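Local coordinates for protein ABC transporter (Caldanaerobius, PDB 4G68) that probably captures xylan-derived oligosaccharides outside the cell as the solute-binding protein of an ABC transporter, at residues V190-P202 against G249-A263. Residues are numbered along the deposited sequence; the frame is centred on the assembly and turned at random.
Sequences VTPFALGEKDEWP and GAFDSGFMGLTRDEA
L195 and the rings of F251 and F255 show how one branched side chain can tie two aromatic residues of the neighbouring segment 249-263 together. CG anti to the backbone N (chi1 169°) and a bend at chi2 bring L195 CD2 over one face of F251, toward its rim, a CH-pi contact 4.0 Å from the ring centroid, while the same methyl lies 3.6 Å from F255 CD1. A250 CB backs the opposite face of F251, so the ring lies between two aliphatic groups. The F193 and F251 side chains run alongside each other, their planes inclined at 47°. Backbone bonds flank this apolar patch: F193 N donates to A250 O (2.8 Å), and E197 N meets F255 O almost straight (179°), on the face of that carbonyl opposite L258 N. At one end T191 OG1 donates to D252 OD1 on the syn side, tilted 27° out of the carboxylate plane. At the other, W201 CZ2 lies over the guanidinium of R260, the two planes nearly perpendicular; D281 pairs with R260 NH1, and D80 takes the indole N-H. Thus the loop entering helix 201-215 packs against helix 260-268's start, where T259 and E262 form a capping box, in a periplasmic-binding-protein fold.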
loop_
_atom_site.group_PDB
_atom_site.type_symbol
_atom_site.label_atom_id
_atom_site.label_comp_id
_atom_site.label_asym_id
_atom_site.label_seq_id
_atom_site.Cartn_x
_atom_site.Cartn_y
_atom_site.Cartn_z
ATOM N N VAL C 190 -26.365 3.673 -8.298
ATOM C CA VAL C 190 -25.297 3.729 -7.226
ATOM C C VAL C 190 -23.889 3.352 -7.743
ATOM O O VAL C 190 -23.657 2.228 -8.205
ATOM C CB VAL C 190 -25.646 2.848 -5.966
ATOM C CG1 VAL C 190 -24.540 2.919 -4.921
ATOM C CG2 VAL C 190 -26.985 3.264 -5.333
ATOM N N THR C 191 -22.936 4.272 -7.634
ATOM C CA THR C 191 -21.546 3.985 -8.034
ATOM C C THR C 191 -21.021 2.762 -7.247
ATOM O O THR C 191 -20.911 2.832 -6.013
ATOM C CB THR C 191 -20.635 5.231 -7.765
ATOM O OG1 THR C 191 -21.146 6.362 -8.467
ATOM C CG2 THR C 191 -19.224 5.011 -8.234
ATOM N N PRO C 192 -20.714 1.642 -7.941
ATOM C CA PRO C 192 -20.346 0.412 -7.226
ATOM C C PRO C 192 -18.999 0.587 -6.556
ATOM O O PRO C 192 -18.850 0.209 -5.435
ATOM C CB PRO C 192 -20.204 -0.625 -8.374
ATOM C CG PRO C 192 -21.202 -0.132 -9.367
ATOM C CD PRO C 192 -20.998 1.361 -9.363
ATOM N N PHE C 193 -18.012 1.105 -7.283
ATOM C CA PHE C 193 -16.695 1.307 -6.704
ATOM C C PHE C 193 -16.300 2.776 -6.867
ATOM O O PHE C 193 -16.440 3.330 -7.969
ATOM C CB PHE C 193 -15.623 0.486 -7.445
ATOM C CG PHE C 193 -15.478 -0.942 -6.984
ATOM C CD1 PHE C 193 -14.492 -1.313 -6.022
ATOM C CD2 PHE C 193 -16.252 -1.953 -7.555
ATOM C CE1 PHE C 193 -14.382 -2.648 -5.618
ATOM C CE2 PHE C 193 -16.080 -3.286 -7.181
ATOM C CZ PHE C 193 -15.136 -3.633 -6.236
ATOM N N ALA C 194 -15.788 3.386 -5.791
ATOM C CA ALA C 194 -15.087 4.662 -5.903
ATOM C C ALA C 194 -13.680 4.335 -6.301
ATOM O O ALA C 194 -12.950 3.803 -5.467
ATOM C CB ALA C 194 -15.064 5.399 -4.570
ATOM N N LEU C 195 -13.293 4.631 -7.549
ATOM C CA LEU C 195 -11.836 4.506 -7.918
ATOM C C LEU C 195 -11.214 5.824 -8.486
ATOM O O LEU C 195 -11.834 6.464 -9.342
ATOM C CB LEU C 195 -11.599 3.310 -8.840
ATOM C CG LEU C 195 -10.241 3.170 -9.533
ATOM C CD1 LEU C 195 -9.092 2.901 -8.532
ATOM C CD2 LEU C 195 -10.248 2.150 -10.656
ATOM N N GLY C 196 -9.997 6.220 -8.017
ATOM C CA GLY C 196 -9.237 7.249 -8.693
ATOM C C GLY C 196 -8.007 6.690 -9.391
ATOM O O GLY C 196 -7.033 6.325 -8.713
ATOM N N GLU C 197 -8.032 6.640 -10.735
ATOM C CA GLU C 197 -6.991 5.933 -11.516
ATOM C C GLU C 197 -5.869 6.825 -12.151
ATOM O O GLU C 197 -4.929 6.321 -12.776
ATOM C CB GLU C 197 -7.650 4.980 -12.539
ATOM C CG GLU C 197 -6.794 4.456 -13.693
ATOM C CD GLU C 197 -5.735 3.425 -13.252
ATOM O OE1 GLU C 197 -5.687 3.166 -12.014
ATOM O OE2 GLU C 197 -4.964 2.894 -14.126
ATOM N N LYS C 198 -5.929 8.128 -11.909
ATOM C CA LYS C 198 -4.986 9.125 -12.505
ATOM C C LYS C 198 -3.476 8.877 -12.283
ATOM O O LYS C 198 -2.618 9.188 -13.156
ATOM C CB LYS C 198 -5.296 10.493 -11.929
ATOM C CG LYS C 198 -4.754 11.635 -12.771
ATOM C CD LYS C 198 -5.061 12.960 -12.094
ATOM C CE LYS C 198 -3.985 13.986 -12.384
ATOM N NZ LYS C 198 -4.096 14.667 -13.702
ATOM N N ASP C 199 -3.153 8.405 -11.084
ATOM C CA ASP C 199 -1.803 8.112 -10.712
ATOM C C ASP C 199 -1.513 6.639 -10.921
ATOM O O ASP C 199 -0.461 6.191 -10.568
ATOM C CB ASP C 199 -1.527 8.618 -9.260
ATOM C CG ASP C 199 -1.684 10.159 -9.134
ATOM O OD1 ASP C 199 -1.042 10.876 -9.935
ATOM O OD2 ASP C 199 -2.413 10.678 -8.237
ATOM N N GLU C 200 -2.456 5.896 -11.527
ATOM C CA GLU C 200 -2.295 4.465 -11.984
ATOM C C GLU C 200 -2.085 3.364 -10.945
ATOM O O GLU C 200 -2.541 2.221 -11.130
ATOM C CB GLU C 200 -1.243 4.348 -13.094
ATOM C CG GLU C 200 -1.391 5.496 -14.086
ATOM C CD GLU C 200 -0.494 5.346 -15.295
ATOM O OE1 GLU C 200 0.507 4.605 -15.205
ATOM O OE2 GLU C 200 -0.817 5.968 -16.347
ATOM N N TRP C 201 -1.338 3.684 -9.884
ATOM C CA TRP C 201 -1.141 2.707 -8.855
ATOM C C TRP C 201 -2.437 2.210 -8.187
ATOM O O TRP C 201 -2.560 1.047 -7.987
ATOM C CB TRP C 201 0.003 3.060 -7.875
ATOM C CG TRP C 201 -0.348 4.142 -6.944
ATOM C CD1 TRP C 201 -0.049 5.502 -7.048
ATOM C CD2 TRP C 201 -1.168 4.010 -5.753
ATOM N NE1 TRP C 201 -0.592 6.194 -6.009
ATOM C CE2 TRP C 201 -1.279 5.352 -5.186
ATOM C CE3 TRP C 201 -1.750 2.924 -5.070
ATOM C CZ2 TRP C 201 -2.009 5.600 -4.026
ATOM C CZ3 TRP C 201 -2.462 3.186 -3.923
ATOM C CH2 TRP C 201 -2.582 4.496 -3.402
ATOM N N PRO C 202 -3.415 3.065 -7.897
ATOM C CA PRO C 202 -4.580 2.469 -7.206
ATOM C C PRO C 202 -5.312 1.372 -8.017
ATOM O O PRO C 202 -5.673 0.356 -7.445
ATOM C CB PRO C 202 -5.475 3.670 -6.927
ATOM C CG PRO C 202 -4.586 4.851 -7.007
ATOM C CD PRO C 202 -3.594 4.515 -8.090
ATOM N N GLY C 249 -19.670 -1.843 -15.242
ATOM C CA GLY C 249 -19.901 -0.445 -14.822
ATOM C C GLY C 249 -19.564 -0.271 -13.339
ATOM O O GLY C 249 -20.245 0.469 -12.614
ATOM N N ALA C 250 -18.526 -0.979 -12.887
ATOM C CA ALA C 250 -17.977 -0.732 -11.543
ATOM C C ALA C 250 -17.578 0.732 -11.252
ATOM O O ALA C 250 -17.658 1.160 -10.110
ATOM C CB ALA C 250 -16.818 -1.666 -11.271
ATOM N N PHE C 251 -17.163 1.505 -12.266
ATOM C CA PHE C 251 -16.521 2.814 -12.015
ATOM C C PHE C 251 -17.297 3.988 -12.579
ATOM O O PHE C 251 -17.902 3.874 -13.643
ATOM C CB PHE C 251 -15.027 2.817 -12.458
ATOM C CG PHE C 251 -14.277 1.539 -12.030
ATOM C CD1 PHE C 251 -13.916 1.322 -10.671
ATOM C CD2 PHE C 251 -13.969 0.521 -12.976
ATOM C CE1 PHE C 251 -13.309 0.126 -10.287
ATOM C CE2 PHE C 251 -13.351 -0.653 -12.587
ATOM C CZ PHE C 251 -13.014 -0.863 -11.259
ATOM N N ASP C 252 -17.276 5.117 -11.890
ATOM C CA ASP C 252 -17.850 6.350 -12.420
ATOM C C ASP C 252 -17.195 6.691 -13.767
ATOM O O ASP C 252 -16.033 6.368 -13.994
ATOM C CB ASP C 252 -17.631 7.509 -11.467
ATOM C CG ASP C 252 -18.660 7.555 -10.332
ATOM O OD1 ASP C 252 -19.887 7.332 -10.550
ATOM O OD2 ASP C 252 -18.225 7.850 -9.192
ATOM N N SER C 253 -17.933 7.346 -14.652
ATOM C CA SER C 253 -17.408 7.744 -15.972
ATOM C C SER C 253 -15.970 8.387 -15.949
ATOM O O SER C 253 -15.071 7.960 -16.678
ATOM C CB SER C 253 -18.438 8.646 -16.697
ATOM O OG SER C 253 -19.757 8.065 -16.692
ATOM N N GLY C 254 -15.747 9.386 -15.105
ATOM C CA GLY C 254 -14.428 10.058 -15.060
ATOM C C GLY C 254 -13.352 9.524 -14.106
ATOM O O GLY C 254 -12.403 10.265 -13.718
ATOM N N PHE C 255 -13.459 8.246 -13.742
ATOM C CA PHE C 255 -12.554 7.663 -12.718
ATOM C C PHE C 255 -11.080 7.806 -13.098
ATOM O O PHE C 255 -10.250 7.991 -12.213
ATOM C CB PHE C 255 -12.950 6.207 -12.384
ATOM C CG PHE C 255 -12.576 5.180 -13.443
ATOM C CD1 PHE C 255 -11.547 4.302 -13.219
ATOM C CD2 PHE C 255 -13.266 5.082 -14.650
ATOM C CE1 PHE C 255 -11.196 3.359 -14.151
ATOM C CE2 PHE C 255 -12.928 4.109 -15.586
ATOM C CZ PHE C 255 -11.884 3.271 -15.348
ATOM N N MET C 256 -10.762 7.754 -14.411
ATOM C CA MET C 256 -9.350 7.831 -14.882
ATOM C C MET C 256 -8.701 9.205 -14.648
ATOM O O MET C 256 -7.465 9.312 -14.624
ATOM C CB MET C 256 -9.145 7.330 -16.330
ATOM C CG MET C 256 -9.063 5.810 -16.425
ATOM S SD MET C 256 -9.114 5.045 -18.051
ATOM C CE MET C 256 -10.338 6.044 -18.890
ATOM N N GLY C 257 -9.529 10.228 -14.433
ATOM C CA GLY C 257 -9.062 11.597 -14.136
ATOM C C GLY C 257 -8.997 11.959 -12.659
ATOM O O GLY C 257 -8.663 13.089 -12.309
ATOM N N LEU C 258 -9.317 11.002 -11.790
ATOM C CA LEU C 258 -9.363 11.245 -10.365
ATOM C C LEU C 258 -8.212 10.497 -9.660
ATOM O O LEU C 258 -7.752 9.416 -10.129
ATOM C CB LEU C 258 -10.756 10.894 -9.765
ATOM C CG LEU C 258 -11.795 11.969 -9.336
ATOM C CD1 LEU C 258 -12.049 13.136 -10.302
ATOM C CD2 LEU C 258 -13.117 11.298 -8.975
ATOM N N THR C 259 -7.728 11.116 -8.587
ATOM C CA THR C 259 -6.599 10.604 -7.787
ATOM C C THR C 259 -7.100 9.665 -6.698
ATOM O O THR C 259 -8.300 9.564 -6.485
ATOM C CB THR C 259 -5.828 11.741 -7.111
ATOM O OG1 THR C 259 -6.661 12.392 -6.150
ATOM C CG2 THR C 259 -5.303 12.760 -8.142
ATOM N N ARG C 260 -6.186 8.976 -6.008
ATOM C CA ARG C 260 -6.570 8.156 -4.847
ATOM C C ARG C 260 -7.381 9.007 -3.826
ATOM O O ARG C 260 -8.420 8.557 -3.348
ATOM C CB ARG C 260 -5.306 7.568 -4.194
ATOM C CG ARG C 260 -5.539 6.671 -2.962
ATOM C CD ARG C 260 -5.564 7.438 -1.629
ATOM N NE ARG C 260 -4.328 8.150 -1.356
ATOM C CZ ARG C 260 -3.277 7.632 -0.713
ATOM N NH1 ARG C 260 -3.273 6.345 -0.254
ATOM N NH2 ARG C 260 -2.192 8.409 -0.525
ATOM N N ASP C 261 -6.858 10.192 -3.497
ATOM C CA ASP C 261 -7.473 11.074 -2.470
ATOM C C ASP C 261 -8.878 11.571 -2.857
ATOM O O ASP C 261 -9.725 11.770 -2.000
ATOM C CB ASP C 261 -6.603 12.291 -2.190
ATOM C CG ASP C 261 -5.320 11.965 -1.420
ATOM O OD1 ASP C 261 -5.073 10.808 -1.036
ATOM O OD2 ASP C 261 -4.545 12.912 -1.204
ATOM N N GLU C 262 -9.108 11.809 -4.146
ATOM C CA GLU C 262 -10.433 12.140 -4.642
ATOM C C GLU C 262 -11.362 10.932 -4.517
ATOM O O GLU C 262 -12.548 11.064 -4.266
ATOM C CB GLU C 262 -10.354 12.638 -6.083
ATOM C CG GLU C 262 -9.594 13.981 -6.146
ATOM C CD GLU C 262 -9.623 14.690 -7.484
ATOM O OE1 GLU C 262 -9.105 14.177 -8.484
ATOM O OE2 GLU C 262 -10.116 15.824 -7.515
ATOM N N ALA C 263 -10.805 9.737 -4.698
ATOM C CA ALA C 263 -11.608 8.530 -4.560
ATOM C C ALA C 263 -12.016 8.226 -3.109
ATOM O O ALA C 263 -13.176 7.928 -2.848
ATOM C CB ALA C 263 -10.879 7.345 -5.178
HETATM O O HOH W 1 -3.477 9.119 -6.620
#